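Local coordinates for protein isocitrate dehydrogenase [NAD] subunit 2, mitochondrial (Saccharomyces cerevisiae, PDB 3BLX) that catalyses, in an octamer with subunit 1, the NAD-dependent oxidative decarboxylation of isocitrate to 2-oxoglutarate in the citric acid cycle, and also binds RNA, at residues P34-S39 against D291-T296; F110-P115 against R135-G140; E166-Y171 against G198-V203. One frame throughout, in Å; residues are numbered along the deposited sequence.

From the N terminus, an early element, helix 33-45, waits for its contact 1 partner, the loop leading into helix 296-309. Everything between, including contacts 2 and 3, lies within that long loop. Contact 2 closes first, joining the neighbouring strands 109-117 and 130-136 of the mixed sheet. Contact 3 follows in series and packs helix 162-178 on helix 195-208. Contacts 2 and 3 adjoin, their centres about 12 Å apart: E136 of the strand end meets V168 of helix 162-178, so sheet and helix layer are tied together. Contact 1 lies across the chain's centre from contact 3, about 38 Å between centres.

Contact 1 (P34-S39 against D291-T296); sequences PEISKS and DKANPT
I36 and S39 of helix 33-45 press on A293 and P295, in the loop that turns into helix 296-309. This is helix-on-loop packing in the isocitrate/isopropylmalate dehydrogenase fold, joining an early helix to the start of one more than 250 residues later, away from the annotated sites. The tight part is largely apolar and buried. I36 holds CG1 beside its backbone N (chi1 -78°) and continues extended, which sends CD1 across to the loop: CG1 meets A293 CB at 3.7 Å, while CD1 lies 3.7 Å from N294 O. The other branch, I36 CG2, passes obliquely over the proline, 3.9 Å from P295 CA. One turn on, S39 lies alongside the same ring, its OG 3.7 Å from P295 CB, a van der Waals contact. I36 and S39 thus grip the proline from a single face of the helix.

Toward the partly exposed side, packing gives way to two acids. E35 reaches out with an extended chain and places OE1 3.3 Å from D291 CA; OE1 also stands 3.6 Å from D291 OD2, a like-charge approach that may raise the cost of charging both. Outside donors would ease this: E35 OE2 bonds to G289 N, and D291 OD1 to S344 OG at the start of helix 343-352. That C-terminal helix also touches S39 through T347. Behind the proline, N294 starts its side chain away from helix 33-45, ND2 bonding to D336, and closes an Asx turn that caps the coming helix: T296 N donates to N294 OD1 at 3.0 Å, nearly straight at 163° but from above the carbonyl plane.

Contact 2 (F110-P115 against R135-G140); sequences FANVRP and RENTEG
F110 to N112 run antiparallel to R135 to N137, with A111 and E136 a non-hydrogen-bonded pair and N112 and R135 a hydrogen-bonded one. N112 N gives to R135 O and R135 N gives back to N112 O, both at 3.1 Å. Where the second strand ends, N137 N still reaches F110 O at 2.9 Å, from above the carbonyl plane and along a more bent N-H path. On the other flank of strand 109-117, F110 and A111 both face I270, a classic beta bulge.

N112 and R135 point the same way from the sheet, side by side. With CG anti to the backbone N (chi1 -176°), the N112 amide sits over the rim of one face of the R135 guanidinium, CG 4.1 Å above its plane; the two groups are turned 56° apart, and OD1 is too poorly angled to bond NH1. Their polar ends bond to partners outside the pair, N112 ND2 to N269 OD1 and R135 NH2 to Y142 OH. N137 comes across from the loop, its ND2 3.5 Å from N112 CB. On the other face, that of A111, E136 bends at chi2 (-77°) and its OE1 accepts from E139 N at 3.1 Å, pinning the turn.

R114 salt-bridges D252, and N137 lies next to R104. By similarity R104, R114 and R135 bind substrate and D252 a metal ion: this strand pair probably lines the isocitrate pocket of the dehydrogenase family.

Contact 3 (E166-Y171 against G198-V203); sequences ERVIRY and GLFVNV
F200 swings CG anti to its backbone N, carrying the ring from helix 195-208 toward helix 162-178. I169 holds CG1 beside its own N (chi1 -66°) and CD1 trans beyond it, which lays the methyl over the centre of the ring. The result is a CH-pi contact: I169 CD1 stands 3.8 Å from the centroid of the F200 ring, only 13° off the normal. The same methyl lies 3.5 Å from F200 O and 3.7 Å from V203 CG1, wedged between ring and valine. V168 takes the ring from its edge, CG2 reaching F200 CE1 at 4.3 Å.

These are neighbouring helices of the alpha/beta fold, joined in sequence through strand 183-188; helix 195-208 is the crossover between that strand and the parallel strand 215-220. The short segments cross at -45°, axes 10.0 Å apart, and touch through few side chains. Behind V168 lies A111 of strand 109-117, so the helix is packed on both the sheet and its neighbour; further along helix 195-208, A204 and L207 extend the seat of I169.

At the partly exposed end of the contact, by E166, V203 CG1 lies 3.6 Å from E166 CA. E166 is poorly ordered, but its OE2 meets R170 NH1 at 2.9 Å in a salt bridge, in the guanidinium plane and poorly aligned as a hydrogen bond. R170 NH2 has a second acid, E210.

Contact 1 (P34-S39 against D291-T296)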
ATOM      1  N   PRO B  34      -3.928  47.122  23.041  1.00 82.19           N
ATOM      2  CA  PRO B  34      -4.545  48.416  23.356  1.00 79.65           C
ATOM      3  C   PRO B  34      -4.285  48.891  24.789  1.00 73.54           C
ATOM      4  O   PRO B  34      -3.731  49.971  24.939  1.00 53.61           O
ATOM      5  CB  PRO B  34      -6.035  48.149  23.141  1.00 59.02           C
ATOM      6  CG  PRO B  34      -6.063  47.118  22.092  1.00 75.72           C
ATOM      7  CD  PRO B  34      -4.866  46.235  22.332  1.00 87.02           C
ATOM      8  N   GLU B  35      -4.660  48.111  25.802  1.00 71.43           N
ATOM      9  CA  GLU B  35      -4.559  48.560  27.200  1.00 68.97           C
ATOM     10  C   GLU B  35      -3.128  48.703  27.698  1.00 67.75           C
ATOM     11  O   GLU B  35      -2.856  49.461  28.616  1.00 64.49           O
ATOM     12  CB  GLU B  35      -5.377  47.668  28.152  1.00 52.78           C
ATOM     13  CG  GLU B  35      -5.478  46.213  27.717  1.00 90.88           C
ATOM     14  CD  GLU B  35      -6.550  45.431  28.478  1.00 86.14           C
ATOM     15  OE1 GLU B  35      -6.950  45.880  29.572  1.00 80.85           O
ATOM     16  OE2 GLU B  35      -6.993  44.371  27.983  1.00 68.43           O
ATOM     17  N   ILE B  36      -2.204  47.992  27.080  1.00 68.86           N
ATOM     18  CA  ILE B  36      -0.812  48.119  27.461  1.00 61.11           C
ATOM     19  C   ILE B  36      -0.192  49.343  26.804  1.00 52.95           C
ATOM     20  O   ILE B  36       0.679  49.982  27.362  1.00 48.94           O
ATOM     21  CB  ILE B  36      -0.045  46.854  27.106  1.00 66.14           C
ATOM     22  CG1 ILE B  36      -0.333  45.784  28.142  1.00 58.60           C
ATOM     23  CG2 ILE B  36       1.434  47.099  27.051  1.00 75.09           C
ATOM     24  CD1 ILE B  36       0.470  44.536  27.905  1.00 94.12           C
ATOM     25  N   SER B  37      -0.654  49.671  25.609  1.00 63.77           N
ATOM     26  CA  SER B  37      -0.166  50.871  24.941  1.00 66.29           C
ATOM     27  C   SER B  37      -0.693  52.093  25.662  1.00 81.81           C
ATOM     28  O   SER B  37      -0.015  53.113  25.763  1.00 74.47           O
ATOM     29  CB  SER B  37      -0.621  50.898  23.483  1.00 77.86           C
ATOM     30  OG  SER B  37      -0.156  49.760  22.776  1.00 71.48           O
ATOM     31  N   LYS B  38      -1.921  51.982  26.164  1.00 95.51           N
ATOM     32  CA  LYS B  38      -2.572  53.096  26.847  1.00 84.79           C
ATOM     33  C   LYS B  38      -1.722  53.458  28.038  1.00 77.90           C
ATOM     34  O   LYS B  38      -1.453  54.625  28.275  1.00 70.60           O
ATOM     35  CB  LYS B  38      -3.983  52.708  27.295  1.00 84.62           C
ATOM     36  CG  LYS B  38      -4.876  53.862  27.747  1.00 66.54           C
ATOM     37  CD  LYS B  38      -6.334  53.445  27.645  1.00 81.17           C
ATOM     38  CE  LYS B  38      -7.256  54.563  28.045  1.00 69.30           C
ATOM     39  NZ  LYS B  38      -7.711  54.483  29.449  1.00 82.52           N
ATOM     40  N   SER B  39      -1.288  52.432  28.766  1.00 77.40           N
ATOM     41  CA  SER B  39      -0.455  52.614  29.945  1.00 72.31           C
ATOM     42  C   SER B  39       0.890  53.259  29.643  1.00 71.64           C
ATOM     43  O   SER B  39       1.462  53.934  30.494  1.00 60.29           O
ATOM     44  CB  SER B  39      -0.200  51.280  30.623  1.00 61.32           C
ATOM     45  OG  SER B  39       0.933  51.405  31.446  1.00 37.32           O
ATOM     46  N   ASP B 291      -8.612  43.955  31.921  1.00 87.42           N
ATOM     47  CA  ASP B 291      -7.686  44.826  32.651  1.00 68.41           C
ATOM     48  C   ASP B 291      -6.634  44.090  33.500  1.00 82.51           C
ATOM     49  O   ASP B 291      -6.174  44.604  34.519  1.00 68.25           O
ATOM     50  CB  ASP B 291      -8.466  45.794  33.538  1.00 74.39           C
ATOM     51  CG  ASP B 291      -7.830  47.176  33.595  1.00 99.08           C
ATOM     52  OD1 ASP B 291      -7.472  47.627  34.705  1.00 75.41           O
ATOM     53  OD2 ASP B 291      -7.682  47.807  32.520  1.00107.97           O
ATOM     54  N   LYS B 292      -6.243  42.894  33.081  1.00 80.84           N
ATOM     55  CA  LYS B 292      -5.296  42.118  33.854  1.00 77.19           C
ATOM     56  C   LYS B 292      -3.888  42.145  33.242  1.00 81.18           C
ATOM     57  O   LYS B 292      -2.957  41.578  33.813  1.00 70.55           O
ATOM     58  CB  LYS B 292      -5.792  40.680  34.017  1.00 64.92           C
ATOM     59  CG  LYS B 292      -7.161  40.534  34.665  1.00 63.28           C
ATOM     60  CD  LYS B 292      -7.404  39.076  35.081  1.00 81.61           C
ATOM     61  CE  LYS B 292      -8.879  38.753  35.287  1.00 73.06           C
ATOM     62  NZ  LYS B 292      -9.109  37.281  35.498  1.00 69.96           N
ATOM     63  N   ALA B 293      -3.736  42.817  32.099  1.00 70.87           N
ATOM     64  CA  ALA B 293      -2.477  42.809  31.341  1.00 65.08           C
ATOM     65  C   ALA B 293      -1.313  43.376  32.134  1.00 74.59           C
ATOM     66  O   ALA B 293      -1.514  44.162  33.039  1.00 67.36           O
ATOM     67  CB  ALA B 293      -2.633  43.577  30.046  1.00 53.22           C
ATOM     68  N   ASN B 294      -0.094  42.987  31.778  1.00 71.26           N
ATOM     69  CA  ASN B 294       1.090  43.511  32.442  1.00 59.25           C
ATOM     70  C   ASN B 294       2.004  44.294  31.503  1.00 59.17           C
ATOM     71  O   ASN B 294       2.709  43.709  30.687  1.00 75.63           O
ATOM     72  CB  ASN B 294       1.852  42.382  33.129  1.00 64.02           C
ATOM     73  CG  ASN B 294       3.034  42.884  33.936  1.00 79.57           C
ATOM     74  OD1 ASN B 294       3.415  44.047  33.837  1.00 62.49           O
ATOM     75  ND2 ASN B 294       3.625  42.005  34.734  1.00 76.94           N
ATOM     76  N   PRO B 295       2.017  45.624  31.642  1.00 60.61           N
ATOM     77  CA  PRO B 295       2.698  46.566  30.748  1.00 65.90           C
ATOM     78  C   PRO B 295       4.202  46.701  30.979  1.00 59.00           C
ATOM     79  O   PRO B 295       4.859  47.502  30.292  1.00 33.46           O
ATOM     80  CB  PRO B 295       2.046  47.907  31.090  1.00 60.89           C
ATOM     81  CG  PRO B 295       1.095  47.643  32.186  1.00 51.37           C
ATOM     82  CD  PRO B 295       1.370  46.319  32.754  1.00 53.24           C
ATOM     83  N   THR B 296       4.737  45.948  31.932  1.00 52.93           N
ATOM     84  CA  THR B 296       6.158  46.036  32.262  1.00 61.13           C
ATOM     85  C   THR B 296       7.074  45.790  31.069  1.00 60.41           C
ATOM     86  O   THR B 296       8.048  46.533  30.851  1.00 35.36           O
ATOM     87  CB  THR B 296       6.553  45.004  33.307  1.00 66.39           C
ATOM     88  OG1 THR B 296       5.663  45.075  34.424  1.00 56.39           O
ATOM     89  CG2 THR B 296       7.980  45.256  33.752  1.00 43.32           C
TER

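Contact 2 (F110-P115 against R135-G140)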
ATOM      1  N   PHE B 110      18.627  44.052  11.402  1.00 45.25           N
ATOM      2  CA  PHE B 110      19.601  42.982  11.321  1.00 51.28           C
ATOM      3  C   PHE B 110      19.965  42.420  12.697  1.00 46.13           C
ATOM      4  O   PHE B 110      20.420  41.283  12.805  1.00 65.28           O
ATOM      5  CB  PHE B 110      20.843  43.446  10.549  1.00 43.59           C
ATOM      6  CG  PHE B 110      21.545  44.597  11.191  1.00 52.82           C
ATOM      7  CD1 PHE B 110      22.455  44.380  12.215  1.00 42.04           C
ATOM      8  CD2 PHE B 110      21.278  45.896  10.797  1.00 44.59           C
ATOM      9  CE1 PHE B 110      23.091  45.448  12.833  1.00 57.02           C
ATOM     10  CE2 PHE B 110      21.920  46.969  11.409  1.00 62.80           C
ATOM     11  CZ  PHE B 110      22.824  46.745  12.427  1.00 51.25           C
ATOM     12  N   ALA B 111      19.760  43.203  13.747  1.00 36.53           N
ATOM     13  CA  ALA B 111      20.144  42.768  15.093  1.00 31.70           C
ATOM     14  C   ALA B 111      18.969  42.787  16.035  1.00 34.73           C
ATOM     15  O   ALA B 111      18.166  43.714  16.017  1.00 46.49           O
ATOM     16  CB  ALA B 111      21.246  43.635  15.637  1.00 30.18           C
ATOM     17  N   ASN B 112      18.878  41.758  16.863  1.00 27.51           N
ATOM     18  CA  ASN B 112      17.849  41.658  17.886  1.00 30.66           C
ATOM     19  C   ASN B 112      18.535  41.701  19.249  1.00 28.86           C
ATOM     20  O   ASN B 112      19.345  40.844  19.542  1.00 26.66           O
ATOM     21  CB  ASN B 112      17.060  40.347  17.713  1.00 42.09           C
ATOM     22  CG  ASN B 112      15.897  40.208  18.691  1.00 45.76           C
ATOM     23  OD1 ASN B 112      15.898  39.340  19.566  1.00 45.48           O
ATOM     24  ND2 ASN B 112      14.901  41.061  18.543  1.00 54.68           N
ATOM     25  N   VAL B 113      18.224  42.710  20.063  1.00 35.56           N
ATOM     26  CA  VAL B 113      18.822  42.846  21.388  1.00 31.54           C
ATOM     27  C   VAL B 113      17.872  42.352  22.459  1.00 30.54           C
ATOM     28  O   VAL B 113      16.766  42.838  22.557  1.00 34.85           O
ATOM     29  CB  VAL B 113      19.174  44.284  21.662  1.00 34.45           C
ATOM     30  CG1 VAL B 113      19.838  44.410  23.016  1.00 35.89           C
ATOM     31  CG2 VAL B 113      20.067  44.790  20.540  1.00 37.10           C
ATOM     32  N   ARG B 114      18.297  41.364  23.237  1.00 33.29           N
ATOM     33  CA  ARG B 114      17.440  40.724  24.236  1.00 29.79           C
ATOM     34  C   ARG B 114      18.082  40.699  25.609  1.00 38.46           C
ATOM     35  O   ARG B 114      18.857  39.780  25.903  1.00 40.87           O
ATOM     36  CB  ARG B 114      17.162  39.274  23.845  1.00 45.26           C
ATOM     37  CG  ARG B 114      15.999  39.070  22.920  1.00 36.63           C
ATOM     38  CD  ARG B 114      14.727  38.925  23.691  1.00 34.22           C
ATOM     39  NE  ARG B 114      13.931  37.821  23.170  1.00 43.59           N
ATOM     40  CZ  ARG B 114      13.537  36.772  23.884  1.00 25.46           C
ATOM     41  NH1 ARG B 114      13.833  36.672  25.161  1.00 28.88           N
ATOM     42  NH2 ARG B 114      12.829  35.822  23.317  1.00 49.54           N
ATOM     43  N   PRO B 115      17.751  41.695  26.462  1.00 49.56           N
ATOM     44  CA  PRO B 115      18.162  41.776  27.871  1.00 40.55           C
ATOM     45  C   PRO B 115      17.370  40.805  28.718  1.00 31.55           C
ATOM     46  O   PRO B 115      16.190  40.662  28.476  1.00 44.91           O
ATOM     47  CB  PRO B 115      17.747  43.188  28.269  1.00 24.46           C
ATOM     48  CG  PRO B 115      17.562  43.916  26.999  1.00 43.94           C
ATOM     49  CD  PRO B 115      17.032  42.911  26.057  1.00 39.70           C
ATOM     50  N   ARG B 135      21.493  38.795  18.815  1.00 35.71           N
ATOM     51  CA  ARG B 135      21.459  37.731  17.837  1.00 31.64           C
ATOM     52  C   ARG B 135      21.222  38.266  16.426  1.00 31.02           C
ATOM     53  O   ARG B 135      20.551  39.272  16.255  1.00 23.60           O
ATOM     54  CB  ARG B 135      20.428  36.686  18.240  1.00 28.65           C
ATOM     55  CG  ARG B 135      19.074  36.894  17.653  1.00 38.57           C
ATOM     56  CD  ARG B 135      18.491  35.532  17.195  1.00 54.75           C
ATOM     57  NE  ARG B 135      17.068  35.603  16.857  1.00 56.56           N
ATOM     58  CZ  ARG B 135      16.093  35.841  17.738  1.00 74.00           C
ATOM     59  NH1 ARG B 135      16.362  36.030  19.029  1.00 54.87           N
ATOM     60  NH2 ARG B 135      14.834  35.897  17.331  1.00 89.91           N
ATOM     61  N   GLU B 136      21.807  37.604  15.422  1.00 32.00           N
ATOM     62  CA  GLU B 136      21.598  37.972  14.019  1.00 36.38           C
ATOM     63  C   GLU B 136      20.147  37.643  13.577  1.00 41.38           C
ATOM     64  O   GLU B 136      19.570  36.656  14.017  1.00 20.83           O
ATOM     65  CB  GLU B 136      22.622  37.230  13.159  1.00 42.99           C
ATOM     66  CG  GLU B 136      23.139  38.000  11.945  1.00 49.81           C
ATOM     67  CD  GLU B 136      22.160  38.038  10.778  1.00 66.51           C
ATOM     68  OE1 GLU B 136      21.302  37.136  10.679  1.00 57.49           O
ATOM     69  OE2 GLU B 136      22.255  38.973   9.951  1.00 63.07           O
ATOM     70  N   ASN B 137      19.552  38.478  12.735  1.00 41.97           N
ATOM     71  CA  ASN B 137      18.157  38.284  12.335  1.00 51.62           C
ATOM     72  C   ASN B 137      17.898  38.048  10.836  1.00 57.91           C
ATOM     73  O   ASN B 137      16.821  37.590  10.450  1.00 60.12           O
ATOM     74  CB  ASN B 137      17.311  39.469  12.796  1.00 56.00           C
ATOM     75  CG  ASN B 137      16.420  39.133  13.969  1.00 66.97           C
ATOM     76  OD1 ASN B 137      16.301  37.974  14.381  1.00 51.08           O
ATOM     77  ND2 ASN B 137      15.774  40.154  14.511  1.00 73.41           N
ATOM     78  N   THR B 138      18.889  38.377  10.013  1.00 49.78           N
ATOM     79  CA  THR B 138      18.801  38.319   8.562  1.00 49.54           C
ATOM     80  C   THR B 138      18.752  36.888   8.011  1.00 59.37           C
ATOM     81  O   THR B 138      17.753  36.434   7.453  1.00 47.68           O
ATOM     82  CB  THR B 138      20.024  39.033   7.931  1.00 50.99           C
ATOM     83  OG1 THR B 138      19.879  40.452   8.074  1.00 63.03           O
ATOM     84  CG2 THR B 138      20.190  38.691   6.444  1.00 65.58           C
ATOM     85  N   GLU B 139      19.858  36.179   8.159  1.00 60.32           N
ATOM     86  CA  GLU B 139      20.030  34.900   7.498  1.00 49.54           C
ATOM     87  C   GLU B 139      19.748  33.727   8.434  1.00 45.82           C
ATOM     88  O   GLU B 139      18.902  33.815   9.308  1.00 62.87           O
ATOM     89  CB  GLU B 139      21.446  34.813   6.940  1.00 44.78           C
ATOM     90  CG  GLU B 139      22.493  34.994   7.987  1.00 38.03           C
ATOM     91  CD  GLU B 139      23.776  35.565   7.434  1.00 61.35           C
ATOM     92  OE1 GLU B 139      23.780  35.957   6.256  1.00 37.59           O
ATOM     93  OE2 GLU B 139      24.776  35.632   8.189  1.00 67.22           O
ATOM     94  N   GLY B 140      20.456  32.622   8.247  1.00 38.88           N
ATOM     95  CA  GLY B 140      20.249  31.462   9.080  1.00 40.92           C
ATOM     96  C   GLY B 140      19.001  30.712   8.672  1.00 51.33           C
ATOM     97  O   GLY B 140      18.680  30.617   7.493  1.00 48.18           O
TER

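Contact 3 (E166-Y171 against G198-V203)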
ATOM      1  N   GLU B 166      29.577  40.530  10.193  1.00 44.05           N
ATOM      2  CA  GLU B 166      30.353  41.719  10.516  1.00 48.04           C
ATOM      3  C   GLU B 166      29.385  42.857  10.526  1.00 54.99           C
ATOM      4  O   GLU B 166      29.355  43.667   9.605  1.00 84.46           O
ATOM      5  CB  GLU B 166      31.417  41.960   9.442  1.00 59.01           C
ATOM      6  CG  GLU B 166      32.128  43.315   9.494  1.00 80.40           C
ATOM      7  CD  GLU B 166      32.824  43.687   8.169  1.00118.45           C
ATOM      8  OE1 GLU B 166      33.028  42.791   7.302  1.00 94.37           O
ATOM      9  OE2 GLU B 166      33.169  44.886   8.008  1.00101.71           O
ATOM     10  N   ARG B 167      28.567  42.911  11.556  1.00 39.50           N
ATOM     11  CA  ARG B 167      27.454  43.838  11.551  1.00 41.05           C
ATOM     12  C   ARG B 167      26.621  43.639  12.779  1.00 45.91           C
ATOM     13  O   ARG B 167      26.333  44.608  13.469  1.00 55.76           O
ATOM     14  CB  ARG B 167      26.594  43.665  10.319  1.00 26.25           C
ATOM     15  CG  ARG B 167      25.668  44.841  10.091  1.00 43.19           C
ATOM     16  CD  ARG B 167      25.327  45.049   8.629  1.00 49.99           C
ATOM     17  NE  ARG B 167      24.461  43.983   8.152  1.00 68.53           N
ATOM     18  CZ  ARG B 167      24.352  43.631   6.879  1.00 81.20           C
ATOM     19  NH1 ARG B 167      25.062  44.276   5.959  1.00 64.40           N
ATOM     20  NH2 ARG B 167      23.537  42.635   6.532  1.00 57.70           N
ATOM     21  N   VAL B 168      26.215  42.399  13.056  1.00 28.08           N
ATOM     22  CA  VAL B 168      25.795  42.059  14.417  1.00 36.12           C
ATOM     23  C   VAL B 168      26.986  42.068  15.336  1.00 31.14           C
ATOM     24  O   VAL B 168      26.831  42.320  16.512  1.00 36.91           O
ATOM     25  CB  VAL B 168      25.189  40.637  14.609  1.00 34.11           C
ATOM     26  CG1 VAL B 168      23.701  40.695  14.715  1.00 40.10           C
ATOM     27  CG2 VAL B 168      25.684  39.662  13.567  1.00 35.32           C
ATOM     28  N   ILE B 169      28.165  41.743  14.813  1.00 24.54           N
ATOM     29  CA  ILE B 169      29.331  41.687  15.662  1.00 38.78           C
ATOM     30  C   ILE B 169      29.837  43.106  15.949  1.00 41.52           C
ATOM     31  O   ILE B 169      30.128  43.433  17.098  1.00 38.40           O
ATOM     32  CB  ILE B 169      30.396  40.744  15.111  1.00 36.07           C
ATOM     33  CG1 ILE B 169      29.852  39.316  15.138  1.00 28.99           C
ATOM     34  CG2 ILE B 169      31.656  40.819  15.936  1.00 26.68           C
ATOM     35  CD1 ILE B 169      30.765  38.298  14.531  1.00 28.83           C
ATOM     36  N   ARG B 170      29.894  43.963  14.936  1.00 45.92           N
ATOM     37  CA  ARG B 170      30.180  45.387  15.195  1.00 52.31           C
ATOM     38  C   ARG B 170      29.223  45.921  16.239  1.00 45.25           C
ATOM     39  O   ARG B 170      29.643  46.485  17.239  1.00 46.31           O
ATOM     40  CB  ARG B 170      30.076  46.272  13.941  1.00 41.76           C
ATOM     41  CG  ARG B 170      31.310  46.286  13.093  1.00 49.83           C
ATOM     42  CD  ARG B 170      31.457  47.589  12.360  1.00 51.89           C
ATOM     43  NE  ARG B 170      32.873  47.909  12.259  1.00 73.05           N
ATOM     44  CZ  ARG B 170      33.652  47.460  11.290  1.00 69.02           C
ATOM     45  NH1 ARG B 170      33.134  46.697  10.331  1.00 85.64           N
ATOM     46  NH2 ARG B 170      34.933  47.777  11.271  1.00 71.00           N
ATOM     47  N   TYR B 171      27.933  45.727  16.005  1.00 36.08           N
ATOM     48  CA  TYR B 171      26.925  46.256  16.893  1.00 36.13           C
ATOM     49  C   TYR B 171      27.109  45.722  18.287  1.00 30.65           C
ATOM     50  O   TYR B 171      26.853  46.430  19.242  1.00 31.20           O
ATOM     51  CB  TYR B 171      25.513  45.949  16.399  1.00 39.78           C
ATOM     52  CG  TYR B 171      24.456  46.633  17.224  1.00 39.11           C
ATOM     53  CD1 TYR B 171      24.021  47.915  16.908  1.00 42.75           C
ATOM     54  CD2 TYR B 171      23.912  46.014  18.340  1.00 37.93           C
ATOM     55  CE1 TYR B 171      23.068  48.553  17.668  1.00 29.25           C
ATOM     56  CE2 TYR B 171      22.962  46.652  19.119  1.00 37.76           C
ATOM     57  CZ  TYR B 171      22.549  47.921  18.773  1.00 44.81           C
ATOM     58  OH  TYR B 171      21.604  48.558  19.541  1.00 54.58           O
ATOM     59  N   GLY B 198      33.186  28.742  12.198  1.00 40.04           N
ATOM     60  CA  GLY B 198      34.519  29.241  11.944  1.00 33.72           C
ATOM     61  C   GLY B 198      34.511  30.610  11.278  1.00 44.93           C
ATOM     62  O   GLY B 198      35.403  31.407  11.526  1.00 51.47           O
ATOM     63  N   LEU B 199      33.522  30.891  10.427  1.00 37.39           N
ATOM     64  CA  LEU B 199      33.508  32.163   9.709  1.00 36.30           C
ATOM     65  C   LEU B 199      33.035  33.267  10.629  1.00 42.51           C
ATOM     66  O   LEU B 199      33.510  34.399  10.573  1.00 51.51           O
ATOM     67  CB  LEU B 199      32.634  32.076   8.446  1.00 33.53           C
ATOM     68  CG  LEU B 199      32.212  33.372   7.751  1.00 30.18           C
ATOM     69  CD1 LEU B 199      31.853  33.076   6.324  1.00 45.45           C
ATOM     70  CD2 LEU B 199      31.026  34.034   8.446  1.00 42.04           C
ATOM     71  N   PHE B 200      32.085  32.924  11.484  1.00 45.85           N
ATOM     72  CA  PHE B 200      31.527  33.868  12.424  1.00 36.61           C
ATOM     73  C   PHE B 200      32.570  34.277  13.445  1.00 39.85           C
ATOM     74  O   PHE B 200      32.674  35.442  13.753  1.00 33.43           O
ATOM     75  CB  PHE B 200      30.329  33.249  13.115  1.00 27.32           C
ATOM     76  CG  PHE B 200      29.484  34.230  13.863  1.00 27.61           C
ATOM     77  CD1 PHE B 200      28.610  35.067  13.188  1.00 37.77           C
ATOM     78  CD2 PHE B 200      29.542  34.300  15.243  1.00 24.57           C
ATOM     79  CE1 PHE B 200      27.804  35.976  13.876  1.00 33.02           C
ATOM     80  CE2 PHE B 200      28.740  35.202  15.937  1.00 39.37           C
ATOM     81  CZ  PHE B 200      27.869  36.043  15.248  1.00 34.87           C
ATOM     82  N   VAL B 201      33.340  33.314  13.956  1.00 44.09           N
ATOM     83  CA  VAL B 201      34.410  33.590  14.913  1.00 26.57           C
ATOM     84  C   VAL B 201      35.547  34.402  14.281  1.00 35.57           C
ATOM     85  O   VAL B 201      36.060  35.312  14.900  1.00 39.85           O
ATOM     86  CB  VAL B 201      34.988  32.296  15.530  1.00 42.26           C
ATOM     87  CG1 VAL B 201      36.295  32.587  16.270  1.00 32.84           C
ATOM     88  CG2 VAL B 201      33.980  31.657  16.473  1.00 32.72           C
ATOM     89  N   ASN B 202      35.930  34.083  13.048  1.00 40.57           N
ATOM     90  CA  ASN B 202      36.984  34.823  12.361  1.00 41.30           C
ATOM     91  C   ASN B 202      36.608  36.272  12.162  1.00 38.57           C
ATOM     92  O   ASN B 202      37.435  37.147  12.294  1.00 39.38           O
ATOM     93  CB  ASN B 202      37.344  34.209  11.000  1.00 45.26           C
ATOM     94  CG  ASN B 202      38.164  32.941  11.127  1.00 72.82           C
ATOM     95  OD1 ASN B 202      38.603  32.577  12.220  1.00 43.89           O
ATOM     96  ND2 ASN B 202      38.364  32.254  10.004  1.00 94.78           N
ATOM     97  N   VAL B 203      35.357  36.517  11.819  1.00 43.52           N
ATOM     98  CA  VAL B 203      34.868  37.866  11.619  1.00 37.67           C
ATOM     99  C   VAL B 203      34.926  38.646  12.940  1.00 51.91           C
ATOM    100  O   VAL B 203      35.183  39.848  12.959  1.00 44.77           O
ATOM    101  CB  VAL B 203      33.432  37.820  11.080  1.00 34.94           C
ATOM    102  CG1 VAL B 203      32.679  39.087  11.405  1.00 32.65           C
ATOM    103  CG2 VAL B 203      33.447  37.587   9.613  1.00 41.60           C
TER